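Local atomic coordinates of phosphoglycerate kinase (Coxiella burnetii, PDB entry 4NG4), a protein that catalyses the reversible transfer of a phosphoryl group between ATP and 3-phosphoglycerate, a step of glycolysis. Residues W257-A260 with A261-V265; C245-E248 with W249-A252; G380-L383 with E384-G388; T231-A235 with Q236-I240. All coordinates share one frame; numbering follows the deposited sequence.

How the contacts relate
All four contacts are local and follow one another in series, so none nests in or crosses another, and none closes a long loop. Contact 4 comes first, where helix 227-235 ends after the edge strand 221-226. A short loop leads to contact 2, the entry into helix 250-263, and contact 1 is the far end of that same helix. These three belong together: Lys234 and Thr231 of contact 4 hydrogen-bond to Asn247 and Glu246 of contact 2, and Gln236 meets Trp257 of contact 1. Contact 3 stands apart, about 22 Å from contact 2 between centres, on helix 380-387 near the centre of the chain.

Contact 1. Residues W257-A260 with A261-V265; sequences WEKA and AEKNV
Ala260 and Val265 meet where helix 250-263 ends, Ala260 CB lying 4.5 Å from Val265 CB, and the backbone turns round them. The carbonyl oxygen of Ala260 accepts the N-H of Val265 at 3.0 Å, with a nearly straight angle of 163° at the hydrogen. A weak second bond reaches the same oxygen from Lys263 N. Inside this loop, Asn264 N bonds to Ala261 O, also at 3.0 Å. Together the outer and inner bonds, the positive phi of Asn264 (63°) and the apolar pair across the turn make a Schellman motif, the common way for an alpha-helix to stop and send the chain off in a new direction. The preceding turn is held by regular i to i+4 bonds, among them Glu262 N to Glu258 O at 3.1 Å. On one flank the aliphatic part of Lys263 is laid back along the helix: CG lies 3.3 Å and CD 3.6 Å from Lys259 O. The chain stays extended until its last torsion (chi4 64°), which turns NZ off that line, and the two ammonium groups stay apart, with Lys259 NZ 6.4 Å from Lys263 NZ. On another flank the six-membered ring of Trp257 passes loosely by the methyl of Ala261, its CZ3 4.4 Å from Ala261 CB. Farther out, Leu216 of helix 209-216 packs against Lys259, Ala260 and Lys263, while Lys259 NZ forms a long, weak ion pair with Glu213. Leu267 touches Ala260, and Val219 covers Val265, just ahead of the edge strand 221-226.

Contact 2. Residues C245-E248 with W249-A252; sequences CENE and WLDA
Glu246 and Trp249 stand side by side and point the same way, their carboxylate and indole planes only 18° apart. The touching is done by the pyrrole corner of the indole: Trp249 CD1 lies 4.0 Å from Glu246 CB and 4.1 Å from Glu246 OE1, so that the acid lies against this one corner of the indole. Both side chains leave the backbone with CG beside their own N (chi1 -76° for Glu246, -70° for Trp249), a shared setting that fits their parallel course. A second pair runs in the same fashion: Asn247 and Leu250 also lie next to each other, with Asn247 CG 4.1 Å from Leu250 CD1, and the leucine CG and CD1 both lie against the carbonyl oxygen of Asn247. Each pair is three residues apart and is backed by a bond of the same spacing, Trp249 N to Glu246 O at 3.1 Å and Leu250 N to Asn247 O at 3.2 Å. These are the tight i to i+3 turns of a 3-10 start that leads into an alpha-helix, with Trp249 at the N-cap position. The polar ends look outward to other parts of the chain: Glu246 OE2 hydrogen-bonds to Ser206 OG, and Asn247 OD1 to Lys234 NZ. Helix 250-263 thus begins packed on helix 227-235, where Leu250 touches Thr231 and Lys234, while Trp249 and Glu246 lean on the loop of Val205 and Ser206 that follows strand 196-202.

Contact 3. Residues G380-L383 with E384-G388; sequences GAFL and EFLEG
Phe382 presents one face of its ring to Leu386, one turn further along helix 380-387. CG of the leucine sits over that face, and its CD1 branch reaches the far end of the ring, 3.4 Å from Phe382 CZ and 3.7 Å from Phe382 CE2. Phe382 has CG anti to its backbone N (chi1 168°), which sends the ring out from the helix, where Leu386, with its CG beside its own N, leans back to meet it. Two glutamates also lean back on the preceding turn: CG of Glu384 rests 3.5 Å from Gly380 O, and CG of Glu387 lies 3.3 Å from Leu383 O. The same pairs are joined by backbone bonds, Glu384 N to Gly380 O at 2.9 Å and Glu387 N to Leu383 O at 3.0 Å. This helix comes soon after the last strand of the nucleotide-binding domain and ends in a Schellman motif, Gly388 taking a positive phi of 96° and giving its N-H to Phe385 O at 2.9 Å. Leu383 and Leu386 pack on Leu211 of helix 209-216 and on strand 319-323, and the side chain of Leu383 comes within about 5 Å of the bound ADP, between nearest atoms. On the side of Phe382 and Phe385 stands Leu185, from helix 176-190, the long helix that bridges the two domains in this family. Glu384 makes a long, weak ion pair with Arg157, predicted to bind substrate.

Contact 4. Residues T231-A235 with Q236-I240; sequences TFLKA and QGYSI
Tyr238 folds back over the end of helix 227-235, and one side of it, from CB through CG to CD2 and CE2, runs beside Leu233. Its CB lies 3.2 Å from Leu233 O, and the ring then turns one edge to that oxygen, which lies near the ring plane with CD2 as its closest ring atom. Further out, CD2 and CE2 reach the leucine branch itself, with Tyr238 CD2 4.0 Å and Tyr238 CE2 4.1 Å from Leu233 CD2, so that the two side chains meet at a slant. The ring takes this course because CG leaves beside the backbone N (chi1 -61°), the very N whose hydrogen is given to Leu233 O at 3.1 Å. That bond lies in the carbonyl plane, while the aromatic edge approaches the same oxygen. It is the outer bond of a Schellman motif. The inner one runs from Gly237 N to Lys234 O, also 3.1 Å, and Gly237 supplies the positive phi (102°) that glycine adopts readily; Leu233 and Tyr238 are the apolar pair that usually spans such a helix end. Just before the turn, CG of Gln236 rests over the carbonyl oxygen of Phe232, which also accepts the Gln236 N-H. The chain then returns past the helix, and Ile240 CD1 touches the aliphatic part of Lys234, 4.0 Å from Lys234 CB and equally far from its CD, the two side chains crossing at about a right angle. Ile290, from the loop after strand 286-289, touches both Leu233 and Tyr238, and Ala253 of helix 250-263 packs against Phe232 and Ala235.

Contact 1. Residues W257-A260 with A261-V265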
loop_
_atom_site.group_PDB
_atom_site.type_symbol
_atom_site.label_atom_id
_atom_site.label_comp_id
_atom_site.label_asym_id
_atom_site.label_seq_id
_atom_site.Cartn_x
_atom_site.Cartn_y
_atom_site.Cartn_z
ATOM N N TRP A 257 -19.537 -9.690 12.355
ATOM C CA TRP A 257 -19.388 -9.872 13.808
ATOM C C TRP A 257 -19.648 -11.323 14.177
ATOM O O TRP A 257 -18.918 -11.897 14.977
ATOM C CB TRP A 257 -20.336 -8.954 14.624
ATOM C CG TRP A 257 -19.986 -8.985 16.102
ATOM C CD1 TRP A 257 -19.053 -8.212 16.755
ATOM C CD2 TRP A 257 -20.522 -9.864 17.083
ATOM N NE1 TRP A 257 -18.988 -8.555 18.078
ATOM C CE2 TRP A 257 -19.876 -9.571 18.308
ATOM C CE3 TRP A 257 -21.479 -10.876 17.047
ATOM C CZ2 TRP A 257 -20.179 -10.240 19.490
ATOM C CZ3 TRP A 257 -21.778 -11.542 18.219
ATOM C CH2 TRP A 257 -21.134 -11.216 19.429
ATOM N N GLU A 258 -20.697 -11.901 13.595
ATOM C CA GLU A 258 -21.085 -13.277 13.906
ATOM C C GLU A 258 -20.059 -14.294 13.390
ATOM O O GLU A 258 -19.668 -15.194 14.113
ATOM C CB GLU A 258 -22.472 -13.569 13.348
ATOM C CG GLU A 258 -23.562 -12.777 14.065
ATOM C CD GLU A 258 -24.953 -12.972 13.463
ATOM O OE1 GLU A 258 -25.087 -13.769 12.491
ATOM O OE2 GLU A 258 -25.908 -12.322 13.970
ATOM N N LYS A 259 -19.615 -14.121 12.149
ATOM C CA LYS A 259 -18.549 -14.937 11.584
ATOM C C LYS A 259 -17.343 -14.955 12.503
ATOM O O LYS A 259 -16.705 -15.995 12.688
ATOM C CB LYS A 259 -18.101 -14.378 10.233
ATOM C CG LYS A 259 -18.904 -14.843 9.002
ATOM C CD LYS A 259 -18.960 -13.713 7.957
ATOM C CE LYS A 259 -18.767 -14.157 6.528
ATOM N NZ LYS A 259 -18.269 -13.009 5.729
ATOM N N ALA A 260 -17.018 -13.791 13.056
ATOM C CA ALA A 260 -15.901 -13.680 13.982
ATOM C C ALA A 260 -16.153 -14.522 15.223
ATOM O O ALA A 260 -15.268 -15.247 15.682
ATOM C CB ALA A 260 -15.663 -12.242 14.350
ATOM N N ALA A 261 -17.366 -14.444 15.741
ATOM C CA ALA A 261 -17.730 -15.183 16.938
ATOM C C ALA A 261 -17.469 -16.688 16.782
ATOM O O ALA A 261 -16.780 -17.279 17.608
ATOM C CB ALA A 261 -19.172 -14.922 17.296
ATOM N N GLU A 262 -17.980 -17.302 15.719
ATOM C CA GLU A 262 -17.840 -18.754 15.552
ATOM C C GLU A 262 -16.449 -19.217 15.123
ATOM O O GLU A 262 -16.121 -20.391 15.224
ATOM C CB GLU A 262 -18.892 -19.307 14.592
ATOM C CG GLU A 262 -18.722 -18.954 13.139
ATOM C CD GLU A 262 -19.751 -19.659 12.273
ATOM O OE1 GLU A 262 -19.645 -20.902 12.109
ATOM O OE2 GLU A 262 -20.667 -18.961 11.762
ATOM N N LYS A 263 -15.636 -18.293 14.639
ATOM C CA LYS A 263 -14.229 -18.562 14.384
ATOM C C LYS A 263 -13.398 -18.315 15.640
ATOM O O LYS A 263 -12.229 -18.644 15.683
ATOM C CB LYS A 263 -13.718 -17.668 13.263
ATOM C CG LYS A 263 -14.248 -18.010 11.899
ATOM C CD LYS A 263 -13.748 -17.001 10.875
ATOM C CE LYS A 263 -13.977 -17.478 9.456
ATOM N NZ LYS A 263 -15.434 -17.613 9.138
ATOM N N ASN A 264 -14.007 -17.720 16.658
ATOM C CA ASN A 264 -13.317 -17.367 17.898
ATOM C C ASN A 264 -12.203 -16.345 17.685
ATOM O O ASN A 264 -11.123 -16.434 18.282
ATOM C CB ASN A 264 -12.770 -18.617 18.594
ATOM C CG ASN A 264 -12.677 -18.439 20.077
ATOM O OD1 ASN A 264 -13.385 -17.605 20.650
ATOM N ND2 ASN A 264 -11.810 -19.214 20.721
ATOM N N VAL A 265 -12.467 -15.391 16.804
ATOM C CA VAL A 265 -11.562 -14.290 16.583
ATOM C C VAL A 265 -12.036 -13.139 17.455
ATOM O O VAL A 265 -13.174 -12.694 17.336
ATOM C CB VAL A 265 -11.576 -13.862 15.119
ATOM C CG1 VAL A 265 -10.891 -12.524 14.956
ATOM C CG2 VAL A 265 -10.922 -14.936 14.238
#

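Contact 2. Residues C245-E248 with W249-A252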
loop_
_atom_site.group_PDB
_atom_site.type_symbol
_atom_site.label_atom_id
_atom_site.label_comp_id
_atom_site.label_asym_id
_atom_site.label_seq_id
_atom_site.Cartn_x
_atom_site.Cartn_y
_atom_site.Cartn_z
ATOM N N CYS A 245 -21.215 6.767 9.938
ATOM C CA CYS A 245 -21.583 5.366 9.815
ATOM C C CYS A 245 -22.194 5.110 8.450
ATOM O O CYS A 245 -22.695 6.022 7.793
ATOM C CB CYS A 245 -22.586 4.954 10.896
ATOM S SG CYS A 245 -24.291 5.567 10.627
ATOM N N GLU A 246 -22.158 3.854 8.031
ATOM C CA GLU A 246 -22.779 3.456 6.784
ATOM C C GLU A 246 -23.921 2.530 7.123
ATOM O O GLU A 246 -23.702 1.336 7.342
ATOM C CB GLU A 246 -21.765 2.780 5.857
ATOM C CG GLU A 246 -20.820 3.752 5.193
ATOM C CD GLU A 246 -19.907 3.111 4.165
ATOM O OE1 GLU A 246 -19.163 2.172 4.534
ATOM O OE2 GLU A 246 -19.909 3.574 2.993
ATOM N N ASN A 247 -25.131 3.093 7.194
ATOM C CA ASN A 247 -26.348 2.325 7.483
ATOM C C ASN A 247 -26.538 1.162 6.536
ATOM O O ASN A 247 -27.060 0.115 6.916
ATOM C CB ASN A 247 -27.593 3.215 7.381
ATOM C CG ASN A 247 -27.883 4.009 8.653
ATOM O OD1 ASN A 247 -26.985 4.344 9.422
ATOM N ND2 ASN A 247 -29.146 4.313 8.870
ATOM N N GLU A 248 -26.136 1.340 5.289
ATOM C CA GLU A 248 -26.401 0.320 4.282
ATOM C C GLU A 248 -25.558 -0.932 4.445
ATOM O O GLU A 248 -25.799 -1.933 3.766
ATOM C CB GLU A 248 -26.294 0.908 2.870
ATOM C CG GLU A 248 -27.669 1.356 2.347
ATOM C CD GLU A 248 -27.591 2.374 1.251
ATOM O OE1 GLU A 248 -26.490 2.595 0.726
ATOM O OE2 GLU A 248 -28.638 2.952 0.909
ATOM N N TRP A 249 -24.605 -0.884 5.376
ATOM C CA TRP A 249 -23.696 -1.999 5.635
ATOM C C TRP A 249 -23.841 -2.539 7.060
ATOM O O TRP A 249 -23.000 -3.310 7.518
ATOM C CB TRP A 249 -22.248 -1.548 5.372
ATOM C CG TRP A 249 -21.971 -1.312 3.924
ATOM C CD1 TRP A 249 -22.268 -0.202 3.198
ATOM C CD2 TRP A 249 -21.352 -2.226 3.019
ATOM N NE1 TRP A 249 -21.875 -0.368 1.889
ATOM C CE2 TRP A 249 -21.309 -1.603 1.756
ATOM C CE3 TRP A 249 -20.827 -3.509 3.156
ATOM C CZ2 TRP A 249 -20.757 -2.213 0.651
ATOM C CZ3 TRP A 249 -20.288 -4.115 2.058
ATOM C CH2 TRP A 249 -20.254 -3.471 0.817
ATOM N N LEU A 250 -24.917 -2.162 7.749
ATOM C CA LEU A 250 -25.167 -2.662 9.102
ATOM C C LEU A 250 -25.380 -4.177 9.102
ATOM O O LEU A 250 -24.856 -4.879 9.960
ATOM C CB LEU A 250 -26.372 -1.964 9.727
ATOM C CG LEU A 250 -26.236 -0.441 9.843
ATOM C CD1 LEU A 250 -27.578 0.206 10.283
ATOM C CD2 LEU A 250 -25.057 -0.042 10.739
ATOM N N ASP A 251 -26.155 -4.682 8.150
ATOM C CA ASP A 251 -26.320 -6.125 8.001
ATOM C C ASP A 251 -24.986 -6.820 7.718
ATOM O O ASP A 251 -24.739 -7.924 8.215
ATOM C CB ASP A 251 -27.304 -6.456 6.872
ATOM C CG ASP A 251 -28.723 -6.055 7.192
ATOM O OD1 ASP A 251 -28.992 -5.676 8.346
ATOM O OD2 ASP A 251 -29.571 -6.136 6.282
ATOM N N ALA A 252 -24.147 -6.180 6.909
ATOM C CA ALA A 252 -22.831 -6.732 6.582
ATOM C C ALA A 252 -21.973 -6.789 7.835
ATOM O O ALA A 252 -21.365 -7.814 8.139
ATOM C CB ALA A 252 -22.147 -5.902 5.517
#

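Contact 3. Residues G380-L383 with E384-G388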
loop_
_atom_site.group_PDB
_atom_site.type_symbol
_atom_site.label_atom_id
_atom_site.label_comp_id
_atom_site.label_asym_id
_atom_site.label_seq_id
_atom_site.Cartn_x
_atom_site.Cartn_y
_atom_site.Cartn_z
ATOM N N GLY A 380 -2.894 1.386 -2.941
ATOM C CA GLY A 380 -3.903 0.450 -3.447
ATOM C C GLY A 380 -3.447 -0.992 -3.584
ATOM O O GLY A 380 -4.194 -1.921 -3.269
ATOM N N ALA A 381 -2.227 -1.185 -4.070
ATOM C CA ALA A 381 -1.684 -2.524 -4.235
ATOM C C ALA A 381 -1.445 -3.136 -2.874
ATOM O O ALA A 381 -1.646 -4.328 -2.694
ATOM C CB ALA A 381 -0.409 -2.497 -5.035
ATOM N N PHE A 382 -1.040 -2.322 -1.904
ATOM C CA PHE A 382 -0.912 -2.797 -0.524
ATOM C C PHE A 382 -2.234 -3.397 -0.052
ATOM O O PHE A 382 -2.274 -4.517 0.452
ATOM C CB PHE A 382 -0.487 -1.652 0.405
ATOM C CG PHE A 382 -0.604 -1.979 1.865
ATOM C CD1 PHE A 382 0.428 -2.631 2.529
ATOM C CD2 PHE A 382 -1.742 -1.634 2.578
ATOM C CE1 PHE A 382 0.319 -2.942 3.882
ATOM C CE2 PHE A 382 -1.866 -1.941 3.924
ATOM C CZ PHE A 382 -0.834 -2.599 4.579
ATOM N N LEU A 383 -3.310 -2.631 -0.239
ATOM C CA LEU A 383 -4.653 -3.019 0.200
ATOM C C LEU A 383 -5.172 -4.243 -0.548
ATOM O O LEU A 383 -5.552 -5.208 0.094
ATOM C CB LEU A 383 -5.636 -1.842 0.064
ATOM C CG LEU A 383 -5.360 -0.687 1.057
ATOM C CD1 LEU A 383 -5.952 0.699 0.630
ATOM C CD2 LEU A 383 -5.823 -1.070 2.467
ATOM N N GLU A 384 -5.159 -4.227 -1.885
ATOM C CA GLU A 384 -5.633 -5.391 -2.673
ATOM C C GLU A 384 -4.928 -6.719 -2.344
ATOM O O GLU A 384 -5.536 -7.792 -2.472
ATOM C CB GLU A 384 -5.561 -5.116 -4.188
ATOM C CG GLU A 384 -6.591 -4.082 -4.647
ATOM C CD GLU A 384 -6.857 -4.082 -6.143
ATOM O OE1 GLU A 384 -6.066 -4.676 -6.914
ATOM O OE2 GLU A 384 -7.874 -3.472 -6.542
ATOM N N PHE A 385 -3.665 -6.642 -1.924
ATOM C CA PHE A 385 -2.889 -7.845 -1.596
ATOM C C PHE A 385 -3.403 -8.458 -0.303
ATOM O O PHE A 385 -3.646 -9.663 -0.231
ATOM C CB PHE A 385 -1.391 -7.536 -1.485
ATOM C CG PHE A 385 -0.537 -8.756 -1.387
ATOM C CD1 PHE A 385 -0.125 -9.426 -2.532
ATOM C CD2 PHE A 385 -0.151 -9.249 -0.150
ATOM C CE1 PHE A 385 0.655 -10.555 -2.449
ATOM C CE2 PHE A 385 0.637 -10.378 -0.060
ATOM C CZ PHE A 385 1.040 -11.033 -1.211
ATOM N N LEU A 386 -3.583 -7.618 0.711
ATOM C CA LEU A 386 -4.149 -8.061 1.975
ATOM C C LEU A 386 -5.613 -8.522 1.841
ATOM O O LEU A 386 -6.087 -9.306 2.673
ATOM C CB LEU A 386 -4.045 -6.947 3.018
ATOM C CG LEU A 386 -2.651 -6.464 3.420
ATOM C CD1 LEU A 386 -2.747 -5.429 4.543
ATOM C CD2 LEU A 386 -1.773 -7.628 3.846
ATOM N N GLU A 387 -6.322 -8.025 0.822
ATOM C CA GLU A 387 -7.640 -8.536 0.465
ATOM C C GLU A 387 -7.560 -9.975 -0.050
ATOM O O GLU A 387 -8.554 -10.707 0.014
ATOM C CB GLU A 387 -8.290 -7.669 -0.612
ATOM C CG GLU A 387 -8.647 -6.280 -0.158
ATOM C CD GLU A 387 -9.481 -5.498 -1.175
ATOM O OE1 GLU A 387 -9.248 -5.589 -2.392
ATOM O OE2 GLU A 387 -10.385 -4.763 -0.738
ATOM N N GLY A 388 -6.393 -10.358 -0.581
ATOM C CA GLY A 388 -6.137 -11.718 -1.056
ATOM C C GLY A 388 -6.358 -11.867 -2.540
ATOM O O GLY A 388 -6.563 -12.972 -3.035
#

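Contact 4. Residues T231-A235 with Q236-I240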
loop_
_atom_site.group_PDB
_atom_site.type_symbol
_atom_site.label_atom_id
_atom_site.label_comp_id
_atom_site.label_asym_id
_atom_site.label_seq_id
_atom_site.Cartn_x
_atom_site.Cartn_y
_atom_site.Cartn_z
ATOM N N THR A 231 -19.860 1.982 12.603
ATOM C CA THR A 231 -20.827 1.110 11.927
ATOM C C THR A 231 -21.072 -0.165 12.730
ATOM O O THR A 231 -22.208 -0.594 12.871
ATOM C CB THR A 231 -20.387 0.715 10.473
ATOM O OG1 THR A 231 -20.147 1.893 9.686
ATOM C CG2 THR A 231 -21.460 -0.104 9.791
ATOM N N PHE A 232 -20.013 -0.765 13.258
ATOM C CA PHE A 232 -20.143 -2.023 13.993
ATOM C C PHE A 232 -20.919 -1.851 15.301
ATOM O O PHE A 232 -21.815 -2.649 15.622
ATOM C CB PHE A 232 -18.771 -2.644 14.264
ATOM C CG PHE A 232 -18.250 -3.491 13.131
ATOM C CD1 PHE A 232 -18.567 -4.829 13.062
ATOM C CD2 PHE A 232 -17.440 -2.950 12.169
ATOM C CE1 PHE A 232 -18.095 -5.620 12.041
ATOM C CE2 PHE A 232 -16.966 -3.714 11.147
ATOM C CZ PHE A 232 -17.296 -5.065 11.077
ATOM N N LEU A 233 -20.570 -0.804 16.039
ATOM C CA LEU A 233 -21.279 -0.436 17.248
ATOM C C LEU A 233 -22.794 -0.231 17.014
ATOM O O LEU A 233 -23.614 -0.483 17.903
ATOM C CB LEU A 233 -20.662 0.843 17.821
ATOM C CG LEU A 233 -19.255 0.858 18.455
ATOM C CD1 LEU A 233 -18.908 2.258 18.971
ATOM C CD2 LEU A 233 -19.153 -0.135 19.595
ATOM N N LYS A 234 -23.168 0.236 15.828
ATOM C CA LYS A 234 -24.570 0.494 15.518
ATOM C C LYS A 234 -25.278 -0.792 15.042
ATOM O O LYS A 234 -26.477 -0.994 15.314
ATOM C CB LYS A 234 -24.664 1.606 14.470
ATOM C CG LYS A 234 -26.074 1.987 14.039
ATOM C CD LYS A 234 -26.099 3.434 13.675
ATOM C CE LYS A 234 -27.219 3.799 12.750
ATOM N NZ LYS A 234 -27.000 5.256 12.395
ATOM N N ALA A 235 -24.536 -1.665 14.357
ATOM C CA ALA A 235 -25.021 -3.021 14.052
ATOM C C ALA A 235 -25.325 -3.788 15.317
ATOM O O ALA A 235 -26.232 -4.591 15.320
ATOM C CB ALA A 235 -24.006 -3.789 13.220
ATOM N N GLN A 236 -24.567 -3.541 16.382
ATOM C CA GLN A 236 -24.808 -4.168 17.687
ATOM C C GLN A 236 -25.971 -3.559 18.476
ATOM O O GLN A 236 -26.391 -4.109 19.482
ATOM C CB GLN A 236 -23.542 -4.128 18.547
ATOM C CG GLN A 236 -22.460 -5.092 18.069
ATOM C CD GLN A 236 -21.623 -5.621 19.207
ATOM O OE1 GLN A 236 -21.423 -4.960 20.239
ATOM N NE2 GLN A 236 -21.137 -6.825 19.033
ATOM N N GLY A 237 -26.469 -2.417 18.034
ATOM C CA GLY A 237 -27.647 -1.812 18.642
ATOM C C GLY A 237 -27.364 -0.647 19.580
ATOM O O GLY A 237 -28.263 -0.180 20.260
ATOM N N TYR A 238 -26.117 -0.182 19.624
ATOM C CA TYR A 238 -25.779 1.017 20.387
ATOM C C TYR A 238 -26.306 2.243 19.650
ATOM O O TYR A 238 -26.533 2.194 18.442
ATOM C CB TYR A 238 -24.266 1.149 20.612
ATOM C CG TYR A 238 -23.632 0.012 21.384
ATOM C CD1 TYR A 238 -23.708 -0.049 22.766
ATOM C CD2 TYR A 238 -22.938 -0.993 20.730
ATOM C CE1 TYR A 238 -23.111 -1.089 23.473
ATOM C CE2 TYR A 238 -22.335 -2.029 21.418
ATOM C CZ TYR A 238 -22.418 -2.080 22.788
ATOM O OH TYR A 238 -21.812 -3.137 23.457
ATOM N N SER A 239 -26.510 3.321 20.407
ATOM C CA SER A 239 -26.827 4.640 19.866
ATOM C C SER A 239 -25.536 5.452 19.702
ATOM O O SER A 239 -24.713 5.493 20.612
ATOM C CB SER A 239 -27.787 5.375 20.807
ATOM O OG SER A 239 -29.011 4.672 20.920
ATOM N N ILE A 240 -25.349 6.086 18.548
ATOM C CA ILE A 240 -24.150 6.881 18.316
ATOM C C ILE A 240 -24.406 8.258 17.690
ATOM O O ILE A 240 -23.506 8.850 17.106
ATOM C CB ILE A 240 -23.121 6.082 17.486
ATOM C CG1 ILE A 240 -23.596 5.877 16.048
ATOM C CG2 ILE A 240 -22.871 4.730 18.138
ATOM C CD1 ILE A 240 -22.714 4.959 15.258
#